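Long-range contacts in period circadian protein homolog 2 (Mus musculus, PDB 3GDI), which is a mammalian circadian clock protein with tandem PAS domains, takes part in transcription regulation, and probably uses these domains to associate with protein partners: residues S153-P158 against V270-E275; E163-T168 against V185-Y190; V200-H205 against R233-N238. All coordinates share one frame; numbering follows the deposited sequence.

The chain first builds the first sheet, whose last strand in the chain is 142-150. It then runs through 153-158, in the loop that leads to the second sheet. Contact 1 joins this loop to 270-275, just past strand 259-268, and so closes a loop around nearly the whole second PAS domain. Contacts 2 and 3 both fall within that large loop. They follow one another without crossing. Contact 2 sets the helix ending at Leu-188 against the start of strand 166-171. Contact 3 sets the short helix around 200-203 and its exit against the end of strand 227-235. Gly-154 and Tyr-155 touch contact 2, and Leu-188 and Tyr-190 touch contact 3.

Contact 1: residues S153-P158 against V270-E275; sequences SGYEAP and VGPLNE
Tyr-155 and Pro-272 form a CH-pi contact in the place where the linker between the two PAS domains meets the chain leaving the second one. Pro-272 CD sits over the middle of the Tyr-155 ring, 3.4 Å from the ring centroid and only 4° off its normal. The two side chains cross at about a right angle. Beside the proline, Gly-271 brings its CA to 3.6 Å from Tyr-155 CE2, in an oblique approach. The carbonyl O of Glu-275 lies near the plane of the same ring, at its edge. Ser-153 OG is modelled close to Glu-275 O, at a distance too short to be trusted in detail.

The tyrosine reaches this position because CG stands anti to its own carbonyl carbon (chi1 -54°). That carbonyl group meets the side chain of Glu-275. The glutamate runs past Tyr-155 O, with its CG 3.2 Å from that oxygen. Glu-275 OE2 comes to 2.8 Å from Tyr-155 O, but both atoms are acceptors and this is not a hydrogen bond. OE2 also forms a salt bridge with Arg-159, which may offset the repulsion. The carboxylate of Glu-156 is probably a second negative group nearby, its OE2 lying 5.3 Å from Glu-275 OE1.

Further out, Ile-242 of strand 241-252 touches both Tyr-155 and Pro-272. Gly-154 is hydrogen-bonded through its backbone to Pro-186, which joins the loop to helix 184-188. Its backbone bond to Ile-160 is internal to the loop.

The tyrosine is presented by a type I beta turn from Ser-153 to Glu-156. The serine hydroxyl oxygen accepts from Tyr-155 N in an ST turn, with Ser-153 OG 3.3 Å from Tyr-155 N and an N-H...O angle of 162°.

Contact 2: residues E163-T168 against V185-Y190; sequences EKRIFT and VPLLGY
Leu-187, the leucine that packs on Arg-165 and Phe-167, offers its carbonyl O to the hydroxyl of Tyr-155 in a hydrogen bond. This ties the last turn of helix 184-188 to the loop between strands 142-150 and 166-171. The contact with 163-168 itself is apolar.

Leu-187 works with both of its methyl groups. CD1 lies over the backbone, 3.6 Å from Arg-165 C. CD2 goes to the aliphatic part of the arginine and is 3.8 Å from Arg-165 CB. Leu-187 CD1 also reaches the aromatic ring two residues further on, at 3.8 Å from Phe-167 CD1. The leucine is aimed this way by CG standing anti to its carbonyl carbon (chi1 -63°).

Leu-188 meets other atoms of the same ring, across from CD1. Its CD1 is 3.9 Å from Phe-167 CE2, and its CD2 is 4.0 Å from Phe-167 CZ. The Leu-188 and Phe-167 side chains cross at about a right angle. The methyls of both leucines sit neither squarely over the ring face nor at its edge. In Phe-167, CG lies between the backbone N and the carbonyl carbon (chi1 70°), and this turns the ring toward the two leucines. His-266 of strand 259-268 meets the Phe-167 ring as well.

The chain turns sharply on each partner. Arg-165 is the centre of an inverse gamma turn, where Ile-166 N makes a weak bond to Lys-164 O. Gly-189 ends the helical angles with a positive phi of 98°, and its N bonds to Val-185 O at 2.9 Å. Leu-188 also touches Ile-242. A short helix with leucines set on the first strand and the central strands of an antiparallel sheet is the layout of the PAS fold.

Contact 3: residues V200-H205 against R233-N238; sequences VLVQLH and RFRTRN
The guanidinium of Arg-233 lies flat on the His-205 ring. Their centres are 3.6 Å apart and their planes are 1° from parallel. The two side chains run side by side and point the same way. In His-205, CG is anti to the backbone N (chi1 -179°), and this carries the imidazole alongside the arginine. Its ring also meets that of Tyr-241.

A second flat group, the Phe-234 ring, has Gln-203 over one face. Gln-203 CB is 3.5 Å from Phe-234 CZ, toward the rim of the ring. Leu-204 reaches the same ring obliquely, with CD1 3.9 Å from Phe-234 CD1.

The guanidinium of Arg-235 has Gln-203 OE1 over one face, offset toward the rim. Val-202 CG1 and water 1 lie at its edge.

Between these groups the backbones meet in a single antiparallel bridge. Leu-204 and Phe-234 are its non-hydrogen-bonded pair, and a bond flanks it on each side. Arg-235 N bonds to Gln-203 O at 2.7 Å, and His-205 N to Arg-233 O at 3.1 Å. Strand 227-235 is an outermost strand of the five-stranded PAS sheet within this chain. The chain leaving the short helix, one of those between the second and third strands, thus meets the end of that strand through this one bridge.

Val-202 O is gripped by several groups. Arg-235 NH1 donates to it at 3.3 Å, well above the carbonyl plane and with a bent N-H...O angle of 139°. Arg-209 adds a weak bond. Water 1 donates to Val-202 O and accepts from Arg-235 NE, each at 3.2 Å. The NH2 of Arg-235 turns to a salt bridge with Glu-286.

Contact 1: residues S153-P158 against V270-E275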
loop_
_atom_site.group_PDB
_atom_site.type_symbol
_atom_site.label_atom_id
_atom_site.label_comp_id
_atom_site.label_asym_id
_atom_site.label_seq_id
_atom_site.Cartn_x
_atom_site.Cartn_y
_atom_site.Cartn_z
ATOM N N SER A 153 -13.434 -20.464 -6.746
ATOM C CA SER A 153 -14.528 -19.516 -6.727
ATOM C C SER A 153 -15.510 -19.937 -5.644
ATOM O O SER A 153 -15.980 -21.072 -5.639
ATOM C CB SER A 153 -15.229 -19.516 -8.074
ATOM O OG SER A 153 -16.466 -18.848 -7.976
ATOM N N GLY A 154 -15.819 -19.029 -4.725
ATOM C CA GLY A 154 -16.749 -19.357 -3.658
ATOM C C GLY A 154 -18.179 -19.598 -4.118
ATOM O O GLY A 154 -19.057 -19.864 -3.299
ATOM N N TYR A 155 -18.420 -19.508 -5.422
ATOM C CA TYR A 155 -19.757 -19.721 -5.963
ATOM C C TYR A 155 -19.893 -21.090 -6.631
ATOM O O TYR A 155 -20.854 -21.340 -7.360
ATOM C CB TYR A 155 -20.111 -18.622 -6.972
ATOM C CG TYR A 155 -19.949 -17.225 -6.427
ATOM C CD1 TYR A 155 -18.877 -16.420 -6.818
ATOM C CD2 TYR A 155 -20.846 -16.718 -5.491
ATOM C CE1 TYR A 155 -18.707 -15.142 -6.285
ATOM C CE2 TYR A 155 -20.681 -15.441 -4.950
ATOM C CZ TYR A 155 -19.613 -14.664 -5.351
ATOM O OH TYR A 155 -19.455 -13.413 -4.815
ATOM N N GLU A 156 -18.931 -21.974 -6.388
ATOM C CA GLU A 156 -18.981 -23.309 -6.971
ATOM C C GLU A 156 -18.456 -24.371 -6.000
ATOM O O GLU A 156 -17.461 -24.161 -5.305
ATOM C CB GLU A 156 -18.192 -23.342 -8.285
ATOM C CG GLU A 156 -16.689 -23.242 -8.132
ATOM C CD GLU A 156 -15.977 -23.127 -9.465
ATOM O OE1 GLU A 156 -14.732 -23.250 -9.488
ATOM O OE2 GLU A 156 -16.656 -22.905 -10.491
ATOM N N ALA A 157 -19.149 -25.505 -5.951
ATOM C CA ALA A 157 -18.791 -26.618 -5.077
ATOM C C ALA A 157 -17.291 -26.706 -4.823
ATOM O O ALA A 157 -16.514 -26.878 -5.760
ATOM C CB ALA A 157 -19.284 -27.927 -5.683
ATOM N N PRO A 158 -16.865 -26.589 -3.554
ATOM C CA PRO A 158 -17.687 -26.368 -2.352
ATOM C C PRO A 158 -18.115 -24.903 -2.239
ATOM O O PRO A 158 -17.283 -24.023 -1.996
ATOM C CB PRO A 158 -16.750 -26.767 -1.207
ATOM C CG PRO A 158 -15.722 -27.661 -1.868
ATOM C CD PRO A 158 -15.493 -26.959 -3.174
ATOM N N VAL A 270 -26.351 -11.767 -3.518
ATOM C CA VAL A 270 -26.618 -12.428 -4.793
ATOM C C VAL A 270 -25.331 -12.552 -5.601
ATOM O O VAL A 270 -24.777 -11.559 -6.062
ATOM C CB VAL A 270 -27.669 -11.657 -5.627
ATOM C CG1 VAL A 270 -27.927 -12.389 -6.925
ATOM C CG2 VAL A 270 -28.960 -11.509 -4.836
ATOM N N GLY A 271 -24.851 -13.780 -5.748
ATOM C CA GLY A 271 -23.636 -14.028 -6.504
ATOM C C GLY A 271 -23.859 -13.778 -7.977
ATOM O O GLY A 271 -24.964 -13.413 -8.377
ATOM N N PRO A 272 -22.828 -13.979 -8.816
ATOM C CA PRO A 272 -22.911 -13.767 -10.265
ATOM C C PRO A 272 -23.669 -14.877 -11.000
ATOM O O PRO A 272 -23.966 -15.926 -10.426
ATOM C CB PRO A 272 -21.444 -13.703 -10.676
ATOM C CG PRO A 272 -20.825 -14.738 -9.788
ATOM C CD PRO A 272 -21.490 -14.478 -8.435
ATOM N N LEU A 273 -23.974 -14.643 -12.272
ATOM C CA LEU A 273 -24.692 -15.627 -13.068
ATOM C C LEU A 273 -23.754 -16.778 -13.428
ATOM O O LEU A 273 -24.175 -17.929 -13.485
ATOM C CB LEU A 273 -25.244 -14.972 -14.336
ATOM C CG LEU A 273 -26.402 -15.683 -15.041
ATOM C CD1 LEU A 273 -27.543 -15.886 -14.046
ATOM C CD2 LEU A 273 -26.867 -14.861 -16.242
ATOM N N ASN A 274 -22.484 -16.455 -13.672
ATOM C CA ASN A 274 -21.454 -17.444 -14.002
ATOM C C ASN A 274 -20.630 -17.676 -12.741
ATOM O O ASN A 274 -19.946 -16.769 -12.266
ATOM C CB ASN A 274 -20.535 -16.927 -15.107
ATOM C CG ASN A 274 -19.375 -17.877 -15.398
ATOM O OD1 ASN A 274 -18.388 -17.495 -16.033
ATOM N ND2 ASN A 274 -19.495 -19.122 -14.939
ATOM N N GLU A 275 -20.686 -18.898 -12.223
ATOM C CA GLU A 275 -19.992 -19.268 -10.997
ATOM C C GLU A 275 -18.471 -19.166 -10.962
ATOM O O GLU A 275 -17.899 -19.008 -9.885
ATOM C CB GLU A 275 -20.413 -20.675 -10.577
ATOM C CG GLU A 275 -21.897 -20.789 -10.291
ATOM C CD GLU A 275 -22.315 -22.189 -9.889
ATOM O OE1 GLU A 275 -21.988 -23.151 -10.627
ATOM O OE2 GLU A 275 -22.975 -22.324 -8.835
#

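Contact 2: residues E163-T168 against V185-Y190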
loop_
_atom_site.group_PDB
_atom_site.type_symbol
_atom_site.label_atom_id
_atom_site.label_comp_id
_atom_site.label_asym_id
_atom_site.label_seq_id
_atom_site.Cartn_x
_atom_site.Cartn_y
_atom_site.Cartn_z
ATOM N N GLU A 163 -24.242 -17.023 4.222
ATOM C CA GLU A 163 -24.144 -16.245 5.455
ATOM C C GLU A 163 -22.695 -15.933 5.800
ATOM O O GLU A 163 -22.418 -15.193 6.747
ATOM C CB GLU A 163 -24.781 -17.000 6.630
ATOM C CG GLU A 163 -26.048 -17.756 6.284
ATOM C CD GLU A 163 -25.767 -19.010 5.473
ATOM O OE1 GLU A 163 -25.050 -19.895 5.985
ATOM O OE2 GLU A 163 -26.259 -19.105 4.326
ATOM N N LYS A 164 -21.773 -16.503 5.035
ATOM C CA LYS A 164 -20.361 -16.283 5.285
ATOM C C LYS A 164 -19.614 -15.716 4.084
ATOM O O LYS A 164 -18.390 -15.712 4.058
ATOM C CB LYS A 164 -19.714 -17.587 5.739
ATOM C CG LYS A 164 -20.371 -18.190 6.978
ATOM C CD LYS A 164 -19.569 -19.382 7.504
ATOM C CE LYS A 164 -20.208 -20.007 8.737
ATOM N NZ LYS A 164 -19.317 -21.042 9.348
ATOM N N ARG A 165 -20.356 -15.241 3.089
ATOM C CA ARG A 165 -19.751 -14.651 1.901
ATOM C C ARG A 165 -19.555 -13.195 2.255
ATOM O O ARG A 165 -20.252 -12.319 1.767
ATOM C CB ARG A 165 -20.688 -14.804 0.698
ATOM C CG ARG A 165 -21.235 -16.209 0.612
ATOM C CD ARG A 165 -21.328 -16.749 -0.789
ATOM N NE ARG A 165 -22.462 -16.206 -1.521
ATOM C CZ ARG A 165 -23.076 -16.847 -2.513
ATOM N NH1 ARG A 165 -22.671 -18.057 -2.886
ATOM N NH2 ARG A 165 -24.086 -16.267 -3.145
ATOM N N ILE A 166 -18.593 -12.963 3.137
ATOM C CA ILE A 166 -18.272 -11.640 3.640
ATOM C C ILE A 166 -16.830 -11.249 3.364
ATOM O O ILE A 166 -15.899 -12.003 3.643
ATOM C CB ILE A 166 -18.491 -11.592 5.180
ATOM C CG1 ILE A 166 -19.942 -11.945 5.497
ATOM C CG2 ILE A 166 -18.110 -10.211 5.750
ATOM C CD1 ILE A 166 -20.233 -12.003 6.981
ATOM N N PHE A 167 -16.648 -10.063 2.810
ATOM C CA PHE A 167 -15.303 -9.557 2.561
ATOM C C PHE A 167 -15.292 -8.052 2.857
ATOM O O PHE A 167 -16.344 -7.410 2.881
ATOM C CB PHE A 167 -14.862 -9.831 1.120
ATOM C CG PHE A 167 -15.581 -9.021 0.105
ATOM C CD1 PHE A 167 -16.831 -9.410 -0.352
ATOM C CD2 PHE A 167 -14.999 -7.877 -0.415
ATOM C CE1 PHE A 167 -17.502 -8.670 -1.327
ATOM C CE2 PHE A 167 -15.650 -7.122 -1.386
ATOM C CZ PHE A 167 -16.908 -7.517 -1.848
ATOM N N THR A 168 -14.112 -7.496 3.105
ATOM C CA THR A 168 -14.023 -6.071 3.390
ATOM C C THR A 168 -13.105 -5.335 2.422
ATOM O O THR A 168 -12.229 -5.924 1.804
ATOM C CB THR A 168 -13.512 -5.801 4.817
ATOM O OG1 THR A 168 -12.107 -6.062 4.871
ATOM C CG2 THR A 168 -14.219 -6.703 5.825
ATOM N N VAL A 185 -10.954 -12.335 -2.578
ATOM C CA VAL A 185 -10.465 -13.000 -3.778
ATOM C C VAL A 185 -11.451 -14.054 -4.282
ATOM O O VAL A 185 -11.843 -14.039 -5.447
ATOM C CB VAL A 185 -9.082 -13.641 -3.548
ATOM C CG1 VAL A 185 -8.631 -14.330 -4.814
ATOM C CG2 VAL A 185 -8.062 -12.574 -3.154
ATOM N N PRO A 186 -11.878 -14.976 -3.410
ATOM C CA PRO A 186 -12.826 -16.004 -3.850
ATOM C C PRO A 186 -14.212 -15.460 -4.225
ATOM O O PRO A 186 -14.953 -16.093 -4.977
ATOM C CB PRO A 186 -12.893 -16.951 -2.647
ATOM C CG PRO A 186 -11.557 -16.789 -2.020
ATOM C CD PRO A 186 -11.345 -15.302 -2.078
ATOM N N LEU A 187 -14.577 -14.292 -3.710
ATOM C CA LEU A 187 -15.898 -13.753 -4.029
ATOM C C LEU A 187 -15.903 -12.754 -5.185
ATOM O O LEU A 187 -16.964 -12.410 -5.700
ATOM C CB LEU A 187 -16.514 -13.107 -2.781
ATOM C CG LEU A 187 -16.802 -14.028 -1.587
ATOM C CD1 LEU A 187 -17.114 -13.198 -0.366
ATOM C CD2 LEU A 187 -17.957 -14.956 -1.910
ATOM N N LEU A 188 -14.722 -12.301 -5.608
ATOM C CA LEU A 188 -14.644 -11.323 -6.690
ATOM C C LEU A 188 -13.905 -11.772 -7.938
ATOM O O LEU A 188 -14.225 -11.335 -9.035
ATOM C CB LEU A 188 -14.005 -10.031 -6.179
ATOM C CG LEU A 188 -14.762 -9.278 -5.088
ATOM C CD1 LEU A 188 -14.015 -7.999 -4.803
ATOM C CD2 LEU A 188 -16.198 -8.986 -5.523
ATOM N N GLY A 189 -12.915 -12.637 -7.780
ATOM C CA GLY A 189 -12.162 -13.080 -8.941
ATOM C C GLY A 189 -10.859 -12.309 -9.108
ATOM O O GLY A 189 -9.951 -12.757 -9.817
ATOM N N TYR A 190 -10.762 -11.148 -8.462
ATOM C CA TYR A 190 -9.546 -10.350 -8.545
ATOM C C TYR A 190 -8.601 -10.722 -7.423
ATOM O O TYR A 190 -9.036 -11.185 -6.374
ATOM C CB TYR A 190 -9.832 -8.856 -8.381
ATOM C CG TYR A 190 -10.722 -8.221 -9.411
ATOM C CD1 TYR A 190 -12.037 -7.872 -9.100
ATOM C CD2 TYR A 190 -10.235 -7.906 -10.676
ATOM C CE1 TYR A 190 -12.841 -7.212 -10.024
ATOM C CE2 TYR A 190 -11.030 -7.250 -11.613
ATOM C CZ TYR A 190 -12.327 -6.903 -11.282
ATOM O OH TYR A 190 -13.103 -6.225 -12.198
#

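Contact 3: residues V200-H205 against R233-N238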
loop_
_atom_site.group_PDB
_atom_site.type_symbol
_atom_site.label_atom_id
_atom_site.label_comp_id
_atom_site.label_asym_id
_atom_site.label_seq_id
_atom_site.Cartn_x
_atom_site.Cartn_y
_atom_site.Cartn_z
ATOM N N VAL A 200 -12.390 3.167 -6.739
ATOM C CA VAL A 200 -13.431 2.364 -6.128
ATOM C C VAL A 200 -14.664 2.403 -7.021
ATOM O O VAL A 200 -15.272 1.376 -7.308
ATOM C CB VAL A 200 -13.821 2.954 -4.764
ATOM C CG1 VAL A 200 -15.089 2.293 -4.238
ATOM C CG2 VAL A 200 -12.663 2.797 -3.793
ATOM N N LEU A 201 -15.020 3.606 -7.456
ATOM C CA LEU A 201 -16.196 3.826 -8.286
ATOM C C LEU A 201 -16.235 3.067 -9.600
ATOM O O LEU A 201 -17.309 2.794 -10.131
ATOM C CB LEU A 201 -16.357 5.322 -8.555
ATOM C CG LEU A 201 -17.256 6.055 -7.560
ATOM C CD1 LEU A 201 -16.925 5.596 -6.165
ATOM C CD2 LEU A 201 -17.078 7.562 -7.695
ATOM N N VAL A 202 -15.066 2.735 -10.130
ATOM C CA VAL A 202 -14.990 2.006 -11.386
ATOM C C VAL A 202 -15.622 0.619 -11.258
ATOM O O VAL A 202 -16.322 0.162 -12.165
ATOM C CB VAL A 202 -13.505 1.931 -11.877
ATOM C CG1 VAL A 202 -13.216 0.637 -12.605
ATOM C CG2 VAL A 202 -13.243 3.086 -12.813
ATOM N N GLN A 203 -15.404 -0.034 -10.121
ATOM C CA GLN A 203 -15.961 -1.363 -9.888
ATOM C C GLN A 203 -17.461 -1.361 -9.632
ATOM O O GLN A 203 -18.098 -2.404 -9.677
ATOM C CB GLN A 203 -15.275 -2.022 -8.695
ATOM C CG GLN A 203 -13.787 -2.181 -8.851
ATOM C CD GLN A 203 -13.416 -2.954 -10.093
ATOM O OE1 GLN A 203 -14.084 -3.912 -10.464
ATOM N NE2 GLN A 203 -12.331 -2.552 -10.732
ATOM N N LEU A 204 -18.037 -0.204 -9.346
ATOM C CA LEU A 204 -19.466 -0.159 -9.074
ATOM C C LEU A 204 -20.279 -0.063 -10.350
ATOM O O LEU A 204 -19.811 0.460 -11.355
ATOM C CB LEU A 204 -19.798 1.028 -8.158
ATOM C CG LEU A 204 -19.854 0.805 -6.641
ATOM C CD1 LEU A 204 -18.599 0.143 -6.116
ATOM C CD2 LEU A 204 -20.038 2.143 -5.983
ATOM N N HIS A 205 -21.499 -0.581 -10.316
ATOM C CA HIS A 205 -22.359 -0.511 -11.475
ATOM C C HIS A 205 -22.580 0.972 -11.740
ATOM O O HIS A 205 -22.732 1.754 -10.806
ATOM C CB HIS A 205 -23.703 -1.191 -11.191
ATOM C CG HIS A 205 -24.645 -1.170 -12.357
ATOM N ND1 HIS A 205 -25.032 -2.316 -13.019
ATOM C CD2 HIS A 205 -25.220 -0.137 -13.020
ATOM C CE1 HIS A 205 -25.797 -1.988 -14.045
ATOM N NE2 HIS A 205 -25.926 -0.673 -14.069
ATOM N N ARG A 233 -24.255 -2.810 -6.423
ATOM C CA ARG A 233 -23.739 -3.832 -7.317
ATOM C C ARG A 233 -22.261 -3.585 -7.562
ATOM O O ARG A 233 -21.855 -2.476 -7.877
ATOM C CB ARG A 233 -24.535 -3.838 -8.615
ATOM C CG ARG A 233 -25.866 -4.552 -8.451
ATOM C CD ARG A 233 -26.742 -4.409 -9.661
ATOM N NE ARG A 233 -27.041 -3.005 -9.922
ATOM C CZ ARG A 233 -27.782 -2.573 -10.938
ATOM N NH1 ARG A 233 -28.307 -3.441 -11.796
ATOM N NH2 ARG A 233 -27.996 -1.268 -11.095
ATOM N N PHE A 234 -21.464 -4.634 -7.394
ATOM C CA PHE A 234 -20.014 -4.573 -7.545
ATOM C C PHE A 234 -19.577 -5.515 -8.677
ATOM O O PHE A 234 -19.980 -6.685 -8.704
ATOM C CB PHE A 234 -19.380 -5.022 -6.232
ATOM C CG PHE A 234 -17.933 -4.666 -6.094
ATOM C CD1 PHE A 234 -17.549 -3.557 -5.330
ATOM C CD2 PHE A 234 -16.949 -5.439 -6.703
ATOM C CE1 PHE A 234 -16.200 -3.224 -5.171
ATOM C CE2 PHE A 234 -15.600 -5.114 -6.552
ATOM C CZ PHE A 234 -15.224 -4.004 -5.784
ATOM N N ARG A 235 -18.757 -5.020 -9.602
ATOM C CA ARG A 235 -18.301 -5.839 -10.717
ATOM C C ARG A 235 -17.196 -6.824 -10.353
ATOM O O ARG A 235 -16.247 -6.485 -9.645
ATOM C CB ARG A 235 -17.825 -4.954 -11.865
ATOM C CG ARG A 235 -17.389 -5.736 -13.101
ATOM C CD ARG A 235 -17.434 -4.865 -14.353
ATOM N NE ARG A 235 -16.744 -3.596 -14.151
ATOM C CZ ARG A 235 -15.432 -3.481 -13.983
ATOM N NH1 ARG A 235 -14.886 -2.287 -13.794
ATOM N NH2 ARG A 235 -14.662 -4.562 -14.020
ATOM N N THR A 236 -17.317 -8.053 -10.842
ATOM C CA THR A 236 -16.309 -9.056 -10.554
ATOM C C THR A 236 -15.348 -9.182 -11.734
ATOM O O THR A 236 -15.501 -8.504 -12.754
ATOM C CB THR A 236 -16.938 -10.435 -10.262
ATOM O OG1 THR A 236 -17.403 -11.025 -11.481
ATOM C CG2 THR A 236 -18.112 -10.289 -9.302
ATOM N N ARG A 237 -14.366 -10.064 -11.578
ATOM C CA ARG A 237 -13.341 -10.298 -12.585
ATOM C C ARG A 237 -13.919 -10.736 -13.927
ATOM O O ARG A 237 -13.391 -10.372 -14.969
ATOM C CB ARG A 237 -12.359 -11.357 -12.066
ATOM C CG ARG A 237 -11.129 -11.613 -12.933
ATOM C CD ARG A 237 -10.229 -10.394 -12.983
ATOM N NE ARG A 237 -8.833 -10.724 -13.271
ATOM C CZ ARG A 237 -8.412 -11.386 -14.350
ATOM N NH1 ARG A 237 -9.277 -11.807 -15.265
ATOM N NH2 ARG A 237 -7.114 -11.620 -14.515
ATOM N N ASN A 238 -15.002 -11.510 -13.904
ATOM C CA ASN A 238 -15.606 -11.991 -15.142
ATOM C C ASN A 238 -16.617 -11.025 -15.761
ATOM O O ASN A 238 -17.392 -11.405 -16.642
ATOM C CB ASN A 238 -16.244 -13.376 -14.922
ATOM C CG ASN A 238 -17.532 -13.331 -14.092
ATOM O OD1 ASN A 238 -17.977 -14.356 -13.572
ATOM N ND2 ASN A 238 -18.137 -12.157 -13.983
HETATM O O HOH W 1 -18.621 -0.961 -14.112
#